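Local structure of BIFUNCTIONAL PROTEIN Proline utilization A (PutA) (Corynebacterium freiburgense, 5UX5) at residues 742-747 with 825-830; 698-703 with 707-712; 716-721 with 803-808. The protein catalyses both oxidative steps from proline to glutamate, pairing an FAD-dependent proline dehydrogenase with an NAD-dependent aldehyde dehydrogenase in one chain. All blocks are in the same frame, centred on the assembly; numbering follows the deposited sequence.

Contact 1: 742-747 with 825-830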
loop_
_atom_site.group_PDB
_atom_site.type_symbol
_atom_site.label_atom_id
_atom_site.label_comp_id
_atom_site.label_asym_id
_atom_site.label_seq_id
_atom_site.Cartn_x
_atom_site.Cartn_y
_atom_site.Cartn_z
ATOM N N ASP A 742 18.518 9.146 10.863
ATOM C CA ASP A 742 18.321 8.578 12.192
ATOM C C ASP A 742 17.059 7.721 12.226
ATOM O O ASP A 742 17.085 6.576 12.695
ATOM C CB ASP A 742 18.215 9.678 13.246
ATOM C CG ASP A 742 19.545 10.267 13.650
ATOM O OD1 ASP A 742 20.620 9.603 13.549
ATOM O OD2 ASP A 742 19.488 11.426 14.119
ATOM N N GLN A 743 15.937 8.269 11.733
ATOM C CA GLN A 743 14.665 7.547 11.779
ATOM C C GLN A 743 14.690 6.285 10.924
ATOM O O GLN A 743 14.142 5.249 11.326
ATOM C CB GLN A 743 13.516 8.453 11.328
ATOM C CG GLN A 743 13.206 9.580 12.297
ATOM C CD GLN A 743 12.198 9.167 13.348
ATOM O OE1 GLN A 743 12.517 8.389 14.251
ATOM N NE2 GLN A 743 10.975 9.683 13.240
ATOM N N LEU A 744 15.283 6.359 9.723
ATOM C CA LEU A 744 15.419 5.173 8.884
ATOM C C LEU A 744 16.201 4.089 9.603
ATOM O O LEU A 744 15.819 2.913 9.582
ATOM C CB LEU A 744 16.102 5.525 7.563
ATOM C CG LEU A 744 16.529 4.326 6.707
ATOM C CD1 LEU A 744 15.300 3.546 6.274
ATOM C CD2 LEU A 744 17.373 4.743 5.509
ATOM N N ILE A 745 17.289 4.473 10.265
ATOM C CA ILE A 745 18.074 3.503 11.025
ATOM C C ILE A 745 17.225 2.872 12.122
ATOM O O ILE A 745 17.169 1.643 12.253
ATOM C CB ILE A 745 19.344 4.170 11.588
ATOM C CG1 ILE A 745 20.309 4.474 10.446
ATOM C CG2 ILE A 745 20.004 3.311 12.648
ATOM C CD1 ILE A 745 21.499 5.227 10.854
ATOM N N ASP A 746 16.505 3.701 12.891
ATOM C CA ASP A 746 15.663 3.186 13.968
ATOM C C ASP A 746 14.602 2.227 13.428
ATOM O O ASP A 746 14.372 1.143 13.980
ATOM C CB ASP A 746 15.032 4.353 14.724
ATOM C CG ASP A 746 14.321 3.915 16.005
ATOM O OD1 ASP A 746 14.592 2.792 16.482
ATOM O OD2 ASP A 746 13.509 4.699 16.554
ATOM N N ALA A 747 13.944 2.610 12.341
ATOM C CA ALA A 747 12.912 1.751 11.766
ATOM C C ALA A 747 13.491 0.429 11.257
ATOM O O ALA A 747 12.841 -0.616 11.344
ATOM C CB ALA A 747 12.195 2.504 10.651
ATOM N N LEU A 825 19.802 -1.972 1.449
ATOM C CA LEU A 825 19.490 -0.646 0.957
ATOM C C LEU A 825 20.759 0.174 0.952
ATOM O O LEU A 825 21.531 0.113 1.904
ATOM C CB LEU A 825 18.467 0.028 1.852
ATOM C CG LEU A 825 18.252 1.519 1.659
ATOM C CD1 LEU A 825 17.535 1.756 0.345
ATOM C CD2 LEU A 825 17.445 2.040 2.836
ATOM N N GLY A 826 20.983 0.941 -0.107
ATOM C CA GLY A 826 22.145 1.821 -0.196
ATOM C C GLY A 826 21.715 3.278 -0.227
ATOM O O GLY A 826 20.739 3.629 -0.896
ATOM N N ILE A 827 22.466 4.127 0.473
ATOM C CA ILE A 827 22.207 5.563 0.505
ATOM C C ILE A 827 23.244 6.253 -0.355
ATOM O O ILE A 827 24.442 6.020 -0.190
ATOM C CB ILE A 827 22.257 6.137 1.930
ATOM C CG1 ILE A 827 21.372 5.318 2.868
ATOM C CG2 ILE A 827 21.861 7.622 1.908
ATOM C CD1 ILE A 827 21.413 5.789 4.287
ATOM N N MET A 828 22.782 7.090 -1.273
ATOM C CA MET A 828 23.640 7.963 -2.054
ATOM C C MET A 828 23.371 9.393 -1.629
ATOM O O MET A 828 22.240 9.736 -1.279
ATOM C CB MET A 828 23.395 7.794 -3.549
ATOM C CG MET A 828 23.300 6.359 -3.970
ATOM S SD MET A 828 23.029 6.184 -5.741
ATOM C CE MET A 828 24.654 6.531 -6.399
ATOM N N HIS A 829 24.418 10.207 -1.586
ATOM C CA HIS A 829 24.289 11.612 -1.214
ATOM C C HIS A 829 24.548 12.458 -2.450
ATOM O O HIS A 829 25.678 12.502 -2.949
ATOM C CB HIS A 829 25.252 11.972 -0.088
ATOM C CG HIS A 829 25.046 11.165 1.152
ATOM N ND1 HIS A 829 24.105 11.494 2.108
ATOM C CD2 HIS A 829 25.678 10.057 1.606
ATOM C CE1 HIS A 829 24.156 10.609 3.089
ATOM N NE2 HIS A 829 25.105 9.729 2.812
ATOM N N ALA A 830 23.517 13.150 -2.920
ATOM C CA ALA A 830 23.604 13.962 -4.122
ATOM C C ALA A 830 23.568 15.447 -3.780
ATOM O O ALA A 830 22.963 15.860 -2.784
ATOM C CB ALA A 830 22.479 13.621 -5.099
#
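Leu744, on helix 740-750, and Leu825, near the start of strand 824-830, reach toward each other and meet tip to tip, Leu744 CD2 lying 3.8 Å from Leu825 CD2. The same Leu744 methyl also comes within 4.3 Å of Ile827 CD1, so one branch of one leucine serves two residues two places apart on the strand. In both leucines the CG branch point stands trans to the main-chain nitrogen (chi1 169° in Leu744, 167° in Leu825). Extended this way, they together bridge the 10.6 Å between Leu744 CA and Leu825 CA. There is no hydrogen bond between the two segments; the join is wholly apolar and buried. Other side chains continue it: Tyr714 packs against Leu744, Phe718 against Leu825, and Val731 of the neighbouring parallel strand against both Leu825 and Ile827. On the far side of the strand, Met828 touches Trp839 of helix 833-841, so helices flank the strand on both faces. Polar groups on other sides of helix 740-750 bond elsewhere: Asp746 accepts bonds from the backbone nitrogens of Gly165 and Glu166, and Gln743 NE2 donates to Ala160 O and to Asp707 OD1 of helix 706-718. Residues 160, 165 and 166 belong to the proline dehydrogenase part, consistent with a place near the junction of the two enzymes. The Leu744 side gives the helix-on-sheet packing characteristic of the alpha/beta architecture of aldehyde dehydrogenases.

Contact 2: 698-703 with 707-712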
loop_
_atom_site.group_PDB
_atom_site.type_symbol
_atom_site.label_atom_id
_atom_site.label_comp_id
_atom_site.label_asym_id
_atom_site.label_seq_id
_atom_site.Cartn_x
_atom_site.Cartn_y
_atom_site.Cartn_z
ATOM N N ILE A 698 14.561 5.757 -4.538
ATOM C CA ILE A 698 13.645 6.804 -4.086
ATOM C C ILE A 698 14.478 8.026 -3.752
ATOM O O ILE A 698 15.382 7.954 -2.907
ATOM C CB ILE A 698 12.796 6.366 -2.881
ATOM C CG1 ILE A 698 11.811 5.279 -3.272
ATOM C CG2 ILE A 698 12.096 7.552 -2.177
ATOM C CD1 ILE A 698 11.007 4.827 -2.060
ATOM N N ILE A 699 14.175 9.145 -4.403
ATOM C CA ILE A 699 14.830 10.418 -4.107
ATOM C C ILE A 699 14.086 11.137 -2.977
ATOM O O ILE A 699 12.851 11.251 -2.997
ATOM C CB ILE A 699 14.907 11.298 -5.364
ATOM C CG1 ILE A 699 15.700 10.590 -6.464
ATOM C CG2 ILE A 699 15.492 12.640 -5.023
ATOM C CD1 ILE A 699 15.824 11.409 -7.728
ATOM N N VAL A 700 14.846 11.625 -1.999
ATOM C CA VAL A 700 14.342 12.360 -0.851
ATOM C C VAL A 700 15.064 13.697 -0.820
ATOM O O VAL A 700 16.279 13.747 -0.594
ATOM C CB VAL A 700 14.564 11.589 0.457
ATOM C CG1 VAL A 700 13.978 12.357 1.683
ATOM C CG2 VAL A 700 14.004 10.183 0.323
ATOM N N THR A 701 14.326 14.768 -1.007
ATOM C CA THR A 701 14.846 16.125 -1.001
ATOM C C THR A 701 14.498 16.803 0.310
ATOM O O THR A 701 13.545 16.405 0.982
ATOM C CB THR A 701 14.253 16.923 -2.171
ATOM O OG1 THR A 701 12.932 17.372 -1.831
ATOM C CG2 THR A 701 14.201 16.073 -3.426
ATOM N N PRO A 702 15.192 17.883 0.678
ATOM C CA PRO A 702 14.899 18.531 1.969
ATOM C C PRO A 702 13.454 18.968 2.138
ATOM O O PRO A 702 13.002 19.105 3.284
ATOM C CB PRO A 702 15.843 19.742 1.978
ATOM C CG PRO A 702 16.949 19.355 1.110
ATOM C CD PRO A 702 16.334 18.522 0.006
ATOM N N SER A 703 12.697 19.136 1.049
ATOM C CA SER A 703 11.295 19.544 1.112
ATOM C C SER A 703 10.340 18.381 1.394
ATOM O O SER A 703 9.133 18.526 1.216
ATOM C CB SER A 703 10.905 20.250 -0.188
ATOM O OG SER A 703 11.625 21.461 -0.343
ATOM N N ASP A 707 9.427 11.738 7.904
ATOM C CA ASP A 707 8.851 10.536 8.503
ATOM C C ASP A 707 8.083 9.715 7.481
ATOM O O ASP A 707 8.299 8.502 7.349
ATOM C CB ASP A 707 7.993 10.934 9.686
ATOM C CG ASP A 707 8.810 11.631 10.731
ATOM O OD1 ASP A 707 9.790 11.023 11.234
ATOM O OD2 ASP A 707 8.525 12.816 10.999
ATOM N N LEU A 708 7.214 10.361 6.715
ATOM C CA LEU A 708 6.561 9.644 5.630
ATOM C C LEU A 708 7.597 9.072 4.664
ATOM O O LEU A 708 7.452 7.936 4.200
ATOM C CB LEU A 708 5.572 10.571 4.925
ATOM C CG LEU A 708 4.477 11.023 5.894
ATOM C CD1 LEU A 708 3.400 11.861 5.237
ATOM C CD2 LEU A 708 3.858 9.793 6.510
ATOM N N ALA A 709 8.684 9.809 4.397
ATOM C CA ALA A 709 9.707 9.269 3.505
ATOM C C ALA A 709 10.350 8.024 4.094
ATOM O O ALA A 709 10.446 6.995 3.413
ATOM C CB ALA A 709 10.764 10.318 3.201
ATOM N N VAL A 710 10.716 8.065 5.385
ATOM C CA VAL A 710 11.332 6.899 6.028
ATOM C C VAL A 710 10.408 5.686 5.957
ATOM O O VAL A 710 10.837 4.572 5.633
ATOM C CB VAL A 710 11.713 7.207 7.486
ATOM C CG1 VAL A 710 11.872 5.905 8.263
ATOM C CG2 VAL A 710 12.990 8.009 7.557
ATOM N N ALA A 711 9.137 5.867 6.310
ATOM C CA ALA A 711 8.193 4.748 6.236
ATOM C C ALA A 711 8.087 4.171 4.820
ATOM O O ALA A 711 8.002 2.952 4.644
ATOM C CB ALA A 711 6.816 5.195 6.723
ATOM N N ASP A 712 8.090 5.020 3.794
ATOM C CA ASP A 712 7.992 4.462 2.453
ATOM C C ASP A 712 9.319 3.908 1.986
ATOM O O ASP A 712 9.337 2.900 1.279
ATOM C CB ASP A 712 7.469 5.494 1.456
ATOM C CG ASP A 712 5.999 5.784 1.649
ATOM O OD1 ASP A 712 5.228 4.864 2.002
ATOM O OD2 ASP A 712 5.616 6.951 1.472
#
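Val700, the last residue of strand 696-700, touches Ala709 on the helix that follows it, with Val700 CG1 4.1 Å from Ala709 CB. This methyl is the Val700 branch set opposite the main-chain nitrogen (chi1 -178°). The small Ala709 side chain lets the backbones come close: Val700 CA and Ala709 CA are 7.1 Å apart. One helical turn further on, the extended Ile698 side chain brings CD1 to 4.2 Å from Asp712 O, a van der Waals contact of a methyl with a backbone oxygen. That carbonyl oxygen already accepts a hydrogen bond from Ser716 OG, while the carboxylate of Asp712 turns elsewhere, its OD2 bonding to His852 NE2. The next shell fixes both partners. On the strand, Ile698 and Val700 pair through their backbones with strand 728-734, and Ile699 pairs with strand 845-852 while its side chain packs on helix 833-841. On the helix, Phe740 and His852 both touch Ala709. At its first turn, Asp705 OD1 accepts a hydrogen bond from Leu708 N, and Asp707 forms a salt bridge with Arg739. Strand 696-700 is thus an inner parallel strand with helices packed on both faces. A short loop leads from it into helix 706-718, whose inner face rests on Val700 and Ile698; with strand 728-734 they make a beta-alpha-beta unit, the repeating element of the aldehyde dehydrogenase fold.

Contact 3: 716-721 with 803-808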
loop_
_atom_site.group_PDB
_atom_site.type_symbol
_atom_site.label_atom_id
_atom_site.label_comp_id
_atom_site.label_asym_id
_atom_site.label_seq_id
_atom_site.Cartn_x
_atom_site.Cartn_y
_atom_site.Cartn_z
ATOM N N SER A 716 9.624 -0.126 1.275
ATOM C CA SER A 716 9.915 -0.482 -0.117
ATOM C C SER A 716 11.217 -1.255 -0.255
ATOM O O SER A 716 11.364 -2.046 -1.202
ATOM C CB SER A 716 9.995 0.757 -1.013
ATOM O OG SER A 716 8.744 1.397 -1.171
ATOM N N ALA A 717 12.165 -1.018 0.661
ATOM C CA ALA A 717 13.433 -1.715 0.632
ATOM C C ALA A 717 13.307 -3.141 1.132
ATOM O O ALA A 717 13.970 -4.045 0.599
ATOM C CB ALA A 717 14.466 -0.971 1.482
ATOM N N PHE A 718 12.417 -3.374 2.095
ATOM C CA PHE A 718 12.502 -4.556 2.935
ATOM C C PHE A 718 11.268 -5.460 2.903
ATOM O O PHE A 718 11.329 -6.569 3.450
ATOM C CB PHE A 718 12.834 -4.126 4.375
ATOM C CG PHE A 718 14.174 -3.430 4.495
ATOM C CD1 PHE A 718 15.307 -3.946 3.862
ATOM C CD2 PHE A 718 14.299 -2.231 5.185
ATOM C CE1 PHE A 718 16.568 -3.288 3.941
ATOM C CE2 PHE A 718 15.550 -1.564 5.275
ATOM C CZ PHE A 718 16.689 -2.095 4.648
ATOM N N GLY A 719 10.171 -5.058 2.264
ATOM C CA GLY A 719 9.082 -5.999 2.078
ATOM C C GLY A 719 9.559 -7.218 1.310
ATOM O O GLY A 719 10.372 -7.115 0.392
ATOM N N HIS A 720 9.097 -8.393 1.725
ATOM C CA HIS A 720 9.546 -9.661 1.129
ATOM C C HIS A 720 11.071 -9.713 1.086
ATOM O O HIS A 720 11.669 -10.216 0.135
ATOM C CB HIS A 720 8.932 -9.874 -0.258
ATOM C CG HIS A 720 8.876 -11.310 -0.701
ATOM N ND1 HIS A 720 9.271 -12.358 0.103
ATOM C CD2 HIS A 720 8.445 -11.872 -1.861
ATOM C CE1 HIS A 720 9.119 -13.496 -0.551
ATOM N NE2 HIS A 720 8.612 -13.231 -1.742
ATOM N N ALA A 721 11.702 -9.152 2.127
ATOM C CA ALA A 721 13.158 -9.150 2.312
ATOM C C ALA A 721 13.904 -8.531 1.134
ATOM O O ALA A 721 15.046 -8.887 0.867
ATOM C CB ALA A 721 13.671 -10.565 2.580
ATOM N N PRO A 803 18.300 -7.023 7.998
ATOM C CA PRO A 803 18.523 -6.042 6.925
ATOM C C PRO A 803 19.775 -5.230 7.176
ATOM O O PRO A 803 20.222 -5.079 8.315
ATOM C CB PRO A 803 17.290 -5.143 7.000
ATOM C CG PRO A 803 16.833 -5.253 8.456
ATOM C CD PRO A 803 17.207 -6.629 8.918
ATOM N N GLY A 804 20.306 -4.640 6.096
ATOM C CA GLY A 804 21.457 -3.771 6.198
ATOM C C GLY A 804 21.272 -2.491 5.404
ATOM O O GLY A 804 20.430 -2.408 4.532
ATOM N N ILE A 805 22.076 -1.483 5.727
ATOM C CA ILE A 805 22.042 -0.196 5.031
ATOM C C ILE A 805 23.487 0.269 4.792
ATOM O O ILE A 805 24.230 0.516 5.752
ATOM C CB ILE A 805 21.251 0.862 5.818
ATOM C CG1 ILE A 805 19.810 0.412 6.022
ATOM C CG2 ILE A 805 21.336 2.234 5.168
ATOM C CD1 ILE A 805 19.055 1.316 6.914
ATOM N N ARG A 806 23.891 0.349 3.513
ATOM C CA ARG A 806 25.143 0.988 3.099
ATOM C C ARG A 806 24.980 2.489 2.945
ATOM O O ARG A 806 23.988 2.966 2.375
ATOM C CB ARG A 806 25.597 0.485 1.743
ATOM C CG ARG A 806 25.734 -0.937 1.637
ATOM C CD ARG A 806 26.085 -1.262 0.225
ATOM N NE ARG A 806 26.248 -2.697 0.172
ATOM C CZ ARG A 806 27.338 -3.303 -0.248
ATOM N NH1 ARG A 806 28.362 -2.582 -0.695
ATOM N NH2 ARG A 806 27.381 -4.629 -0.229
ATOM N N ASP A 807 26.003 3.222 3.367
ATOM C CA ASP A 807 26.093 4.668 3.221
ATOM C C ASP A 807 27.205 5.030 2.228
ATOM O O ASP A 807 28.206 4.312 2.088
ATOM C CB ASP A 807 26.331 5.288 4.612
ATOM C CG ASP A 807 25.970 6.754 4.700
ATOM O OD1 ASP A 807 25.365 7.303 3.756
ATOM O OD2 ASP A 807 26.244 7.342 5.772
ATOM N N ASN A 808 27.026 6.166 1.545
ATOM C CA ASN A 808 28.022 6.715 0.616
ATOM C C ASN A 808 28.220 5.819 -0.616
ATOM O O ASN A 808 29.332 5.675 -1.129
ATOM C CB ASN A 808 29.345 6.966 1.343
ATOM C CG ASN A 808 29.214 8.029 2.416
ATOM O OD1 ASN A 808 28.615 9.083 2.196
ATOM N ND2 ASN A 808 29.716 7.730 3.604
#
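The Phe718 ring is sandwiched between Pro803 on one face and Ala717 on the other. Pro803 CB makes a CH-pi contact, 3.9 Å from the centroid of the Phe718 ring and 20° off its normal, and is displaced toward the rim, so that its nearest ring atom is Phe718 CE1 at 3.6 Å. The two side chains cross at about a right angle. Across the ring, Ala717 CB sits over the centre, 3.7 Å above the Phe718 plane. At the edge, near the ring plane, Gly804 O is 3.8 Å from Phe718 CZ, and Ile805 CG1 is 4.2 Å from the same carbon. The CG of Phe718 is trans to its carbonyl carbon (chi1 -62°), which directs the ring away from the end of helix 706-718 and toward strand 804-807; Gly719 is where the chain leaves helical geometry. Other side chains close in: Thr748 and Met763 touch both Phe718 and Pro803, and Leu825 of the next strand also touches Phe718. Strand 804-807 is itself held by backbone bonds from Gly804 to Leu825 and from Ile805 to Leu788 and Val789. Farther along it, Arg806 forms a salt bridge with Glu785. No hydrogen bond links the two segments, and the aromatic ring does most of the joining. The arrangement is a buried hydrophobic cluster between the C-terminal end of helix 706-718 and strand 804-807 of the adjoining sheet, as expected in the core of an alpha/beta domain of the aldehyde dehydrogenase family.

How the contacts relate
From the N terminus, contact 2 comes first and closes the short loop between strand 696-700 and helix 706-718. The same helix then ends in contact 3, which closes a much longer loop to strand 804-807. Contact 1 starts inside that loop, on helix 740-750, and finishes beyond it on strand 824-830, so contacts 1 and 3 cross while contact 2 precedes both. Strands 804-807 and 824-830 are parallel neighbours, joined by Ile827 N to Arg806 O and by His829 to Asp807. Helices 706-718 and 740-750 meet where Val710 packs on Leu744 and Gln743. Together the contacts tie these two helices to the sheet of the aldehyde dehydrogenase part.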